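PDB 3IGN: diguanylate cyclase from Marinobacter aquaeolei VT8, which probably joins two GTP molecules into cyclic di-GMP, releasing two diphosphates, and is represented here by its GGDEF domain with c-di-GMP bound. Local coordinates for residues N24-E29 with Q146-A151; I66-D71 with S117-S122; A70-N75 with R111-K116. All blocks are in the same frame, centred on the assembly; numbering follows the deposited sequence.

Contact 1. Residues N24-E29 with Q146-A151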
ATOM      1  N   ASN A  24      -5.236  -2.021 -13.444  1.00 24.80           N
ATOM      2  CA  ASN A  24      -4.883  -2.407 -14.803  1.00 27.53           C
ATOM      3  C   ASN A  24      -3.408  -2.816 -14.834  1.00 24.38           C
ATOM      4  O   ASN A  24      -3.028  -3.735 -15.564  1.00 24.27           O
ATOM      5  CB  ASN A  24      -5.133  -1.248 -15.775  1.00 33.76           C
ATOM      6  CG  ASN A  24      -4.709  -1.578 -17.195  1.00 42.79           C
ATOM      7  OD1 ASN A  24      -3.619  -1.206 -17.631  1.00 46.83           O
ATOM      8  ND2 ASN A  24      -5.562  -2.297 -17.917  1.00 45.73           N
ATOM      9  N   LEU A  25      -2.587  -2.132 -14.035  1.00 24.46           N
ATOM     10  CA  LEU A  25      -1.152  -2.431 -13.944  1.00 23.48           C
ATOM     11  C   LEU A  25      -0.927  -3.749 -13.204  1.00 21.63           C
ATOM     12  O   LEU A  25      -0.033  -4.530 -13.555  1.00 21.38           O
ATOM     13  CB  LEU A  25      -0.414  -1.293 -13.233  1.00 26.12           C
ATOM     14  CG  LEU A  25       0.329  -0.270 -14.110  1.00 30.95           C
ATOM     15  CD1 LEU A  25      -0.451   0.023 -15.367  1.00 36.10           C
ATOM     16  CD2 LEU A  25       0.589   0.998 -13.315  1.00 29.22           C
ATOM     17  N   VAL A  26      -1.731  -3.997 -12.176  1.00 18.21           N
ATOM     18  CA  VAL A  26      -1.634  -5.262 -11.438  1.00 17.90           C
ATOM     19  C   VAL A  26      -1.944  -6.406 -12.401  1.00 19.87           C
ATOM     20  O   VAL A  26      -1.257  -7.424 -12.424  1.00 18.69           O
ATOM     21  CB  VAL A  26      -2.656  -5.327 -10.274  1.00 17.39           C
ATOM     22  CG1 VAL A  26      -2.637  -6.709  -9.632  1.00 18.00           C
ATOM     23  CG2 VAL A  26      -2.317  -4.281  -9.233  1.00 18.87           C
ATOM     24  N   ASP A  27      -2.993  -6.232 -13.193  1.00 20.06           N
ATOM     25  CA  ASP A  27      -3.393  -7.244 -14.162  1.00 21.15           C
ATOM     26  C   ASP A  27      -2.283  -7.451 -15.194  1.00 20.66           C
ATOM     27  O   ASP A  27      -2.002  -8.589 -15.589  1.00 19.41           O
ATOM     28  CB  ASP A  27      -4.703  -6.820 -14.843  1.00 23.69           C
ATOM     29  CG  ASP A  27      -5.267  -7.892 -15.767  1.00 31.41           C
ATOM     30  OD1 ASP A  27      -4.964  -9.089 -15.572  1.00 31.81           O
ATOM     31  OD2 ASP A  27      -6.034  -7.535 -16.682  1.00 37.28           O
ATOM     32  N   ALA A  28      -1.640  -6.365 -15.615  1.00 19.03           N
ATOM     33  CA  ALA A  28      -0.560  -6.465 -16.597  1.00 20.25           C
ATOM     34  C   ALA A  28       0.616  -7.241 -16.013  1.00 21.15           C
ATOM     35  O   ALA A  28       1.213  -8.086 -16.693  1.00 20.94           O
ATOM     36  CB  ALA A  28      -0.110  -5.078 -17.032  1.00 20.64           C
ATOM     37  N   GLU A  29       0.953  -6.964 -14.754  1.00 19.35           N
ATOM     38  CA  GLU A  29       2.064  -7.676 -14.125  1.00 18.96           C
ATOM     39  C   GLU A  29       1.716  -9.155 -13.930  1.00 19.43           C
ATOM     40  O   GLU A  29       2.577 -10.028 -14.074  1.00 19.25           O
ATOM     41  CB  GLU A  29       2.426  -7.032 -12.789  1.00 18.20           C
ATOM     42  CG  GLU A  29       3.717  -7.576 -12.146  1.00 19.67           C
ATOM     43  CD  GLU A  29       4.975  -7.285 -12.962  1.00 20.06           C
ATOM     44  OE1 GLU A  29       5.058  -6.221 -13.607  1.00 23.89           O
ATOM     45  OE2 GLU A  29       5.908  -8.108 -12.937  1.00 22.86           O
ATOM     46  N   GLN A 146      -7.424 -12.582  -7.548  1.00 22.90           N
ATOM     47  CA  GLN A 146      -7.164 -13.598  -6.531  1.00 21.81           C
ATOM     48  C   GLN A 146      -5.795 -13.329  -5.902  1.00 22.17           C
ATOM     49  O   GLN A 146      -5.546 -13.689  -4.754  1.00 24.42           O
ATOM     50  CB  GLN A 146      -7.240 -15.000  -7.154  1.00 20.90           C
ATOM     51  CG  GLN A 146      -8.677 -15.419  -7.463  1.00 24.17           C
ATOM     52  CD  GLN A 146      -8.776 -16.779  -8.130  1.00 30.72           C
ATOM     53  OE1 GLN A 146      -7.835 -17.577  -8.088  1.00 30.12           O
ATOM     54  NE2 GLN A 146      -9.924 -17.056  -8.743  1.00 35.14           N
ATOM     55  N   TRP A 147      -4.915 -12.680  -6.663  1.00 22.19           N
ATOM     56  CA  TRP A 147      -3.589 -12.309  -6.181  1.00 21.32           C
ATOM     57  C   TRP A 147      -3.790 -11.170  -5.171  1.00 20.91           C
ATOM     58  O   TRP A 147      -3.216 -11.170  -4.079  1.00 21.83           O
ATOM     59  CB  TRP A 147      -2.725 -11.841  -7.367  1.00 21.75           C
ATOM     60  CG  TRP A 147      -1.342 -11.362  -7.015  1.00 19.79           C
ATOM     61  CD1 TRP A 147      -0.612 -11.680  -5.901  1.00 18.18           C
ATOM     62  CD2 TRP A 147      -0.501 -10.528  -7.819  1.00 17.62           C
ATOM     63  NE1 TRP A 147       0.631 -11.095  -5.962  1.00 18.31           N
ATOM     64  CE2 TRP A 147       0.728 -10.385  -7.130  1.00 18.43           C
ATOM     65  CE3 TRP A 147      -0.665  -9.883  -9.055  1.00 19.50           C
ATOM     66  CZ2 TRP A 147       1.794  -9.626  -7.637  1.00 18.10           C
ATOM     67  CZ3 TRP A 147       0.405  -9.120  -9.562  1.00 20.20           C
ATOM     68  CH2 TRP A 147       1.611  -9.004  -8.850  1.00 21.01           C
HETATM   69  N   MSE A 148      -4.616 -10.201  -5.543  1.00 21.33           N
HETATM   70  CA  MSE A 148      -4.896  -9.081  -4.661  1.00 22.27           C
HETATM   71  C   MSE A 148      -5.542  -9.588  -3.370  1.00 22.64           C
HETATM   72  O   MSE A 148      -5.296  -9.050  -2.284  1.00 24.35           O
HETATM   73  CB  MSE A 148      -5.825  -8.088  -5.361  1.00 25.35           C
HETATM   74  CG  MSE A 148      -5.157  -7.329  -6.489  1.00 28.49           C
HETATM   75 SE   MSE A 148      -6.326  -5.966  -7.221  1.00 42.94          SE
HETATM   76  CE  MSE A 148      -6.784  -5.086  -5.568  1.00 40.06           C
ATOM     77  N   GLN A 149      -6.374 -10.613  -3.506  1.00 22.88           N
ATOM     78  CA  GLN A 149      -7.056 -11.198  -2.362  1.00 26.00           C
ATOM     79  C   GLN A 149      -6.064 -11.737  -1.347  1.00 24.55           C
ATOM     80  O   GLN A 149      -6.248 -11.564  -0.149  1.00 23.50           O
ATOM     81  CB  GLN A 149      -8.001 -12.315  -2.814  1.00 29.83           C
ATOM     82  CG  GLN A 149      -8.734 -12.995  -1.667  1.00 34.55           C
ATOM     83  CD  GLN A 149      -9.917 -13.819  -2.138  1.00 43.56           C
ATOM     84  OE1 GLN A 149     -10.328 -13.728  -3.298  1.00 49.40           O
ATOM     85  NE2 GLN A 149     -10.482 -14.616  -1.238  1.00 44.83           N
ATOM     86  N   LYS A 150      -5.008 -12.392  -1.821  1.00 24.55           N
ATOM     87  CA  LYS A 150      -3.998 -12.943  -0.921  1.00 24.15           C
ATOM     88  C   LYS A 150      -3.274 -11.852  -0.144  1.00 23.82           C
ATOM     89  O   LYS A 150      -2.981 -12.016   1.043  1.00 23.87           O
ATOM     90  CB  LYS A 150      -2.982 -13.787  -1.697  1.00 24.22           C
ATOM     91  CG  LYS A 150      -3.551 -15.085  -2.235  1.00 28.82           C
ATOM     92  CD  LYS A 150      -4.130 -15.957  -1.121  1.00 33.00           C
ATOM     93  CE  LYS A 150      -3.085 -16.842  -0.463  1.00 37.42           C
ATOM     94  NZ  LYS A 150      -3.709 -17.717   0.572  1.00 41.16           N
ATOM     95  N   ALA A 151      -2.983 -10.738  -0.809  1.00 22.29           N
ATOM     96  CA  ALA A 151      -2.303  -9.631  -0.151  1.00 22.81           C
ATOM     97  C   ALA A 151      -3.234  -8.989   0.872  1.00 23.60           C
ATOM     98  O   ALA A 151      -2.806  -8.575   1.952  1.00 22.03           O
ATOM     99  CB  ALA A 151      -1.856  -8.592  -1.188  1.00 23.18           C
TER

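Contact 2. Residues I66-D71 with S117-S122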
ATOM      1  N   ILE A  66      -3.229  11.051   5.062  1.00 34.54           N
ATOM      2  CA  ILE A  66      -3.248  10.305   3.811  1.00 34.33           C
ATOM      3  C   ILE A  66      -2.169  10.834   2.875  1.00 34.07           C
ATOM      4  O   ILE A  66      -1.416  10.061   2.286  1.00 33.62           O
ATOM      5  CB  ILE A  66      -4.618  10.418   3.104  1.00 32.28           C
ATOM      6  CG1 ILE A  66      -5.649   9.555   3.832  1.00 33.73           C
ATOM      7  CG2 ILE A  66      -4.499   9.980   1.658  1.00 32.00           C
ATOM      8  CD1 ILE A  66      -7.072   9.764   3.356  1.00 33.40           C
ATOM      9  N   ARG A  67      -2.093  12.154   2.740  1.00 35.10           N
ATOM     10  CA  ARG A  67      -1.099  12.755   1.862  1.00 35.60           C
ATOM     11  C   ARG A  67       0.318  12.438   2.318  1.00 35.87           C
ATOM     12  O   ARG A  67       1.197  12.180   1.496  1.00 36.87           O
ATOM     13  CB  ARG A  67      -1.286  14.272   1.786  1.00 41.07           C
ATOM     14  CG  ARG A  67      -2.251  14.714   0.706  1.00 47.30           C
ATOM     15  CD  ARG A  67      -2.252  16.229   0.546  1.00 53.89           C
ATOM     16  NE  ARG A  67      -2.852  16.898   1.693  1.00 58.04           N
ATOM     17  CZ  ARG A  67      -3.960  17.628   1.632  1.00 61.24           C
ATOM     18  NH1 ARG A  67      -4.589  17.787   0.474  1.00 62.43           N
ATOM     19  NH2 ARG A  67      -4.447  18.192   2.727  1.00 62.47           N
ATOM     20  N   HIS A  68       0.546  12.459   3.626  1.00 34.70           N
ATOM     21  CA  HIS A  68       1.872  12.162   4.146  1.00 35.75           C
ATOM     22  C   HIS A  68       2.231  10.709   3.860  1.00 34.50           C
ATOM     23  O   HIS A  68       3.370  10.400   3.514  1.00 35.25           O
ATOM     24  CB  HIS A  68       1.938  12.410   5.652  1.00 34.21           C
ATOM     25  CG  HIS A  68       3.297  12.174   6.235  1.00 35.17           C
ATOM     26  ND1 HIS A  68       4.394  12.935   5.893  1.00 36.96           N
ATOM     27  CD2 HIS A  68       3.741  11.247   7.117  1.00 35.74           C
ATOM     28  CE1 HIS A  68       5.457  12.486   6.538  1.00 38.44           C
ATOM     29  NE2 HIS A  68       5.088  11.461   7.287  1.00 38.71           N
ATOM     30  N   THR A  69       1.254   9.821   4.023  1.00 32.25           N
ATOM     31  CA  THR A  69       1.469   8.400   3.775  1.00 31.47           C
ATOM     32  C   THR A  69       1.874   8.190   2.316  1.00 32.17           C
ATOM     33  O   THR A  69       2.801   7.431   2.017  1.00 30.27           O
ATOM     34  CB  THR A  69       0.190   7.591   4.065  1.00 31.68           C
ATOM     35  OG1 THR A  69      -0.199   7.790   5.429  1.00 30.75           O
ATOM     36  CG2 THR A  69       0.436   6.103   3.832  1.00 30.55           C
ATOM     37  N   ALA A  70       1.176   8.867   1.414  1.00 30.76           N
ATOM     38  CA  ALA A  70       1.476   8.764  -0.007  1.00 33.19           C
ATOM     39  C   ALA A  70       2.866   9.328  -0.281  1.00 32.63           C
ATOM     40  O   ALA A  70       3.619   8.782  -1.085  1.00 31.88           O
ATOM     41  CB  ALA A  70       0.435   9.520  -0.823  1.00 31.27           C
ATOM     42  N   ASP A  71       3.203  10.430   0.383  1.00 33.34           N
ATOM     43  CA  ASP A  71       4.509  11.041   0.192  1.00 34.72           C
ATOM     44  C   ASP A  71       5.614  10.118   0.681  1.00 32.43           C
ATOM     45  O   ASP A  71       6.640   9.970   0.019  1.00 32.51           O
ATOM     46  CB  ASP A  71       4.590  12.390   0.911  1.00 37.15           C
ATOM     47  CG  ASP A  71       3.718  13.444   0.260  1.00 43.82           C
ATOM     48  OD1 ASP A  71       3.428  13.313  -0.947  1.00 46.13           O
ATOM     49  OD2 ASP A  71       3.330  14.410   0.949  1.00 48.15           O
ATOM     50  N   SER A 117       7.091   9.298  11.907  1.00 39.81           N
ATOM     51  CA  SER A 117       6.505  10.535  11.412  1.00 39.96           C
ATOM     52  C   SER A 117       5.665  11.300  12.408  1.00 42.98           C
ATOM     53  O   SER A 117       5.186  10.771  13.407  1.00 44.61           O
ATOM     54  CB  SER A 117       5.630  10.258  10.191  1.00 39.09           C
ATOM     55  OG  SER A 117       6.399   9.894   9.061  1.00 38.20           O
ATOM     56  N   THR A 118       5.503  12.578  12.119  1.00 42.99           N
ATOM     57  CA  THR A 118       4.675  13.439  12.932  1.00 44.64           C
ATOM     58  C   THR A 118       3.980  14.334  11.958  1.00 45.49           C
ATOM     59  O   THR A 118       4.592  15.163  11.303  1.00 48.84           O
ATOM     60  CB  THR A 118       5.459  14.311  13.896  1.00 46.94           C
ATOM     61  OG1 THR A 118       6.054  13.491  14.910  1.00 48.18           O
ATOM     62  CG2 THR A 118       4.523  15.322  14.538  1.00 48.10           C
ATOM     63  N   VAL A 119       2.679  14.156  11.850  1.00 43.54           N
ATOM     64  CA  VAL A 119       1.929  14.982  10.938  1.00 44.76           C
ATOM     65  C   VAL A 119       1.509  16.268  11.599  1.00 50.10           C
ATOM     66  O   VAL A 119       0.585  16.292  12.406  1.00 52.27           O
ATOM     67  CB  VAL A 119       0.686  14.283  10.423  1.00 42.65           C
ATOM     68  CG1 VAL A 119      -0.251  15.316   9.826  1.00 43.67           C
ATOM     69  CG2 VAL A 119       1.076  13.268   9.394  1.00 42.70           C
ATOM     70  N   SER A 120       2.202  17.343  11.257  1.00 52.64           N
ATOM     71  CA  SER A 120       1.875  18.633  11.817  1.00 56.09           C
ATOM     72  C   SER A 120       0.589  19.131  11.167  1.00 56.81           C
ATOM     73  O   SER A 120       0.594  19.583  10.006  1.00 57.70           O
ATOM     74  CB  SER A 120       3.010  19.604  11.559  1.00 56.32           C
ATOM     75  N   THR A 121      -0.515  19.041  11.902  1.00 57.52           N
ATOM     76  CA  THR A 121      -1.799  19.502  11.376  1.00 59.79           C
ATOM     77  C   THR A 121      -2.322  20.686  12.194  1.00 61.14           C
ATOM     78  O   THR A 121      -1.808  20.982  13.282  1.00 59.93           O
ATOM     79  CB  THR A 121      -2.812  18.367  11.405  1.00 61.00           C
ATOM     80  N   SER A 122      -3.346  21.356  11.673  1.00 60.33           N
ATOM     81  CA  SER A 122      -3.930  22.504  12.354  1.00 59.44           C
ATOM     82  C   SER A 122      -4.737  22.064  13.573  1.00 58.63           C
ATOM     83  O   SER A 122      -5.072  22.884  14.434  1.00 60.39           O
ATOM     84  CB  SER A 122      -4.825  23.277  11.386  1.00 60.41           C
TER

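Contact 3. Residues A70-N75 with R111-K116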
ATOM      1  N   ALA A  70       1.176   8.867   1.414  1.00 30.76           N
ATOM      2  CA  ALA A  70       1.476   8.764  -0.007  1.00 33.19           C
ATOM      3  C   ALA A  70       2.866   9.328  -0.281  1.00 32.63           C
ATOM      4  O   ALA A  70       3.619   8.782  -1.085  1.00 31.88           O
ATOM      5  CB  ALA A  70       0.435   9.520  -0.823  1.00 31.27           C
ATOM      6  N   ASP A  71       3.203  10.430   0.383  1.00 33.34           N
ATOM      7  CA  ASP A  71       4.509  11.041   0.192  1.00 34.72           C
ATOM      8  C   ASP A  71       5.614  10.118   0.681  1.00 32.43           C
ATOM      9  O   ASP A  71       6.640   9.970   0.019  1.00 32.51           O
ATOM     10  CB  ASP A  71       4.590  12.390   0.911  1.00 37.15           C
ATOM     11  CG  ASP A  71       3.718  13.444   0.260  1.00 43.82           C
ATOM     12  OD1 ASP A  71       3.428  13.313  -0.947  1.00 46.13           O
ATOM     13  OD2 ASP A  71       3.330  14.410   0.949  1.00 48.15           O
ATOM     14  N   VAL A  72       5.405   9.495   1.834  1.00 32.05           N
ATOM     15  CA  VAL A  72       6.395   8.576   2.376  1.00 32.35           C
ATOM     16  C   VAL A  72       6.586   7.427   1.389  1.00 34.01           C
ATOM     17  O   VAL A  72       7.710   6.996   1.126  1.00 33.28           O
ATOM     18  CB  VAL A  72       5.947   8.001   3.735  1.00 32.31           C
ATOM     19  CG1 VAL A  72       6.874   6.872   4.153  1.00 33.14           C
ATOM     20  CG2 VAL A  72       5.960   9.105   4.795  1.00 32.83           C
ATOM     21  N   THR A  73       5.476   6.949   0.837  1.00 30.93           N
ATOM     22  CA  THR A  73       5.504   5.843  -0.114  1.00 28.86           C
ATOM     23  C   THR A  73       6.237   6.253  -1.388  1.00 31.24           C
ATOM     24  O   THR A  73       7.184   5.591  -1.814  1.00 29.66           O
ATOM     25  CB  THR A  73       4.076   5.408  -0.482  1.00 28.83           C
ATOM     26  OG1 THR A  73       3.370   5.039   0.710  1.00 30.67           O
ATOM     27  CG2 THR A  73       4.101   4.224  -1.448  1.00 28.99           C
ATOM     28  N   ARG A  74       5.790   7.352  -1.985  1.00 32.36           N
ATOM     29  CA  ARG A  74       6.383   7.861  -3.215  1.00 35.66           C
ATOM     30  C   ARG A  74       7.886   8.083  -3.083  1.00 35.85           C
ATOM     31  O   ARG A  74       8.647   7.770  -3.998  1.00 34.81           O
ATOM     32  CB  ARG A  74       5.698   9.172  -3.623  1.00 38.38           C
ATOM     33  CG  ARG A  74       6.323   9.853  -4.836  1.00 44.62           C
ATOM     34  CD  ARG A  74       5.644  11.171  -5.163  1.00 48.62           C
ATOM     35  NE  ARG A  74       4.253  10.990  -5.563  1.00 53.51           N
ATOM     36  CZ  ARG A  74       3.207  11.361  -4.832  1.00 54.04           C
ATOM     37  NH1 ARG A  74       3.387  11.943  -3.653  1.00 55.09           N
ATOM     38  NH2 ARG A  74       1.979  11.147  -5.283  1.00 52.96           N
ATOM     39  N   ASN A  75       8.317   8.601  -1.938  1.00 37.05           N
ATOM     40  CA  ASN A  75       9.730   8.876  -1.724  1.00 41.92           C
ATOM     41  C   ASN A  75      10.534   7.699  -1.188  1.00 41.63           C
ATOM     42  O   ASN A  75      11.735   7.817  -0.963  1.00 43.73           O
ATOM     43  CB  ASN A  75       9.886  10.079  -0.790  1.00 46.37           C
ATOM     44  CG  ASN A  75       9.265  11.336  -1.362  1.00 49.71           C
ATOM     45  OD1 ASN A  75       9.578  11.736  -2.481  1.00 52.57           O
ATOM     46  ND2 ASN A  75       8.383  11.968  -0.598  1.00 51.15           N
ATOM     47  N   ARG A 111       7.065   1.296   6.796  1.00 33.20           N
ATOM     48  CA  ARG A 111       6.420   1.210   8.108  1.00 34.68           C
ATOM     49  C   ARG A 111       7.154   2.074   9.118  1.00 34.67           C
ATOM     50  O   ARG A 111       6.542   2.853   9.844  1.00 35.71           O
ATOM     51  CB  ARG A 111       6.418  -0.227   8.638  1.00 34.26           C
ATOM     52  CG  ARG A 111       5.544  -0.431   9.885  1.00 34.58           C
ATOM     53  CD  ARG A 111       5.935  -1.696  10.641  1.00 35.98           C
ATOM     54  NE  ARG A 111       7.319  -1.621  11.097  1.00 38.22           N
ATOM     55  CZ  ARG A 111       7.747  -0.800  12.050  1.00 39.78           C
ATOM     56  NH1 ARG A 111       6.895   0.010  12.664  1.00 37.11           N
ATOM     57  NH2 ARG A 111       9.033  -0.764  12.368  1.00 42.03           N
ATOM     58  N   GLU A 112       8.472   1.926   9.165  1.00 35.62           N
ATOM     59  CA  GLU A 112       9.286   2.682  10.109  1.00 37.07           C
ATOM     60  C   GLU A 112       9.241   4.178   9.833  1.00 38.38           C
ATOM     61  O   GLU A 112       9.169   4.983  10.762  1.00 38.73           O
ATOM     62  CB  GLU A 112      10.732   2.187  10.065  1.00 40.27           C
ATOM     63  CG  GLU A 112      11.528   2.515  11.319  1.00 46.90           C
ATOM     64  CD  GLU A 112      12.914   1.890  11.308  1.00 55.86           C
ATOM     65  OE1 GLU A 112      13.053   0.769  10.772  1.00 59.70           O
ATOM     66  OE2 GLU A 112      13.856   2.512  11.845  1.00 58.97           O
ATOM     67  N   ALA A 113       9.280   4.554   8.559  1.00 37.70           N
ATOM     68  CA  ALA A 113       9.243   5.965   8.196  1.00 37.78           C
ATOM     69  C   ALA A 113       7.929   6.586   8.654  1.00 38.08           C
ATOM     70  O   ALA A 113       7.885   7.745   9.065  1.00 36.69           O
ATOM     71  CB  ALA A 113       9.407   6.126   6.692  1.00 37.92           C
ATOM     72  N   ILE A 114       6.856   5.807   8.585  1.00 38.13           N
ATOM     73  CA  ILE A 114       5.551   6.293   9.005  1.00 37.46           C
ATOM     74  C   ILE A 114       5.485   6.348  10.530  1.00 37.28           C
ATOM     75  O   ILE A 114       4.971   7.305  11.106  1.00 38.92           O
ATOM     76  CB  ILE A 114       4.421   5.387   8.469  1.00 38.66           C
ATOM     77  CG1 ILE A 114       4.400   5.461   6.936  1.00 38.66           C
ATOM     78  CG2 ILE A 114       3.086   5.778   9.101  1.00 38.78           C
ATOM     79  CD1 ILE A 114       3.030   5.637   6.315  1.00 38.71           C
ATOM     80  N   GLU A 115       6.024   5.320  11.176  1.00 35.96           N
ATOM     81  CA  GLU A 115       6.026   5.240  12.634  1.00 35.70           C
ATOM     82  C   GLU A 115       6.791   6.415  13.253  1.00 36.12           C
ATOM     83  O   GLU A 115       6.387   6.949  14.287  1.00 36.38           O
ATOM     84  CB  GLU A 115       6.649   3.913  13.079  1.00 38.42           C
ATOM     85  CG  GLU A 115       6.525   3.603  14.566  1.00 43.33           C
ATOM     86  CD  GLU A 115       7.199   2.290  14.937  1.00 48.21           C
ATOM     87  OE1 GLU A 115       8.339   2.064  14.485  1.00 51.79           O
ATOM     88  OE2 GLU A 115       6.599   1.488  15.683  1.00 50.52           O
ATOM     89  N   LYS A 116       7.883   6.823  12.609  1.00 38.18           N
ATOM     90  CA  LYS A 116       8.703   7.931  13.097  1.00 41.15           C
ATOM     91  C   LYS A 116       8.177   9.297  12.669  1.00 41.20           C
ATOM     92  O   LYS A 116       8.737  10.333  13.040  1.00 43.02           O
ATOM     93  CB  LYS A 116      10.135   7.763  12.614  1.00 41.24           C
TER

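Contact 1. Residues N24-E29 with Q146-A151
Val26 on helix 19-36 meets Trp147 and Met148 on helix 144-160, where the two helices pack together on one face of the central sheet of the GGDEF domain. The helices run at a steep angle to each other, 106° between their directions. Their axes come no closer than 11.3 Å, a wide separation, bridged mainly from the side of helix 144-160 by the indole and the selenomethionine.

The apolar part centres on one methyl. Val26 stands with CG1 anti to its backbone N (chi1 174°), which turns this branch toward the other helix. There Val26 CG1 lies 3.8 Å from Trp147 CE3, on the benzene side of the indole, and 4.1 Å from Met148 CG. Met148 is present as selenomethionine. Beneath them, Leu42 of strand 40-47 touches Val26, Trp147 and Met148 alike, so the cluster rests on the sheet.

The polar part carries no hydrogen bond from helix to helix. The outer edge of the indole points at the backbone of helix 19-36, with Val26 O in the ring plane, 3.7 Å from Trp147 CZ3. At the other end of the ring, Trp147 NE1 is hydrogen-bonded to Ala135 O on strand 130-136, which fixes the indole at its N-H end, while the benzene end is merely packed against Val26 and Glu29. Glu29 lends only its aliphatic part: the carboxylate leads away, OE2 making weak hydrogen bonds to Gln38 and Thr40. What it leaves beside the indole is Glu29 CG, near the ring plane and 4.2 Å from Trp147 CH2.

Contact 2. Residues I66-D71 with S117-S122
His68 points its imidazole from helix 59-74 straight at Ser117, and this is the tight half of the contact. The NE2 proton goes to the serine hydroxyl: His68 NE2 to Ser117 OG is 2.7 Å, with an N-H...O angle of 167° and the oxygen only 2° out of the ring plane. CG of His68 lies anti to the backbone N (chi1 -178°), which carries the ring out from the helix to the Ser117 side chain. Ser117 OG is engaged a second time, by Ala113 O one turn back, so the hydroxyl links the histidine to the C-terminal end of helix 100-115.

From there the chain enters the antiparallel hairpin of strands 119-120 and 125-126, a small two-stranded sheet separate from the main sheet of the GGDEF domain. Val119, backbone-bonded to Ile126, covers the root of the histidine: Val119 CG2 sits 3.9 Å from His68 CB, approaching the ring obliquely. Tyr128 also touches His68. With an alanine in place of His68, Ser117 OG would probably lose its N-H donor and a gap would be likely to open beside the Val119 methyl.

The other side is loose. The CB of Thr118 points away from the helix; the residue is exposed and touches Asp125. Farther along, the side chains of Ser120, Thr121 and Ser122 are modelled only as far as CB, and the chain draws off until Ser122 lies exposed, well clear of the helix.

Contact 3. Residues A70-N75 with R111-K116
Helices 59-74 and 100-115 of the GGDEF domain meet near their C-terminal ends, and Val72 is the residue that joins them, against Ala113 and Ile114. One methyl does the work: Val72 CG1 is 3.7 Å from Ala113 CB and 4.0 Å from Ile114 CG1. A chi1 of 170° sends this branch of the valine trans to the backbone N and in between these two neighbours. Ala113, with no more than a methyl to offer, lets the backbones approach to 7.0 Å between Val72 CA and Ala113 CA. Ile114 crosses the valine at a slant and continues to Tyr128 and Val130.

No salt bridge crosses between the segments. Arg74 NH1 bridges to Asp71 OD1 at 3.0 Å, and Arg74 NH2 also bonds to Thr14 O. Arg111 NH1 reaches Glu115 OE1 one turn on, 3.1 Å away, coming from above the carboxylate plane; it also bonds to Asn164 OD1, while Asn164 ND2 bonds to Glu115 OE2.

The product lies close by. Val72 O accepts a hydrogen bond from Asn76 ND2, and Arg109, one turn before Ala113, binds c-di-GMP. Arg78 and Asp81, spaced as an RxxD motif, bind it too, consistent with the product-inhibition site (I-site) of diguanylate cyclases.

Overall arrangement
Contacts 2 and 3 are neighbours, with centres 9 Å apart. Both use helix 59-74, sharing Ala70 and Asp71, and they touch where Thr69 CG2 packs 3.6 Å from Ile114 CD1. Contact 1 lies on the opposite side of the chain's centre, its centre 27 Å from that of contact 2 and 23 Å from that of contact 3, with helices on the other face of the main sheet. A bound c-di-GMP lies about 10 Å from the side chain of Val72 in contact 3, and one lies about 10 Å from that of Glu29 in contact 1. From contact 2, the Ser117 side chain is about 11 Å from that of Arg109, which binds the product.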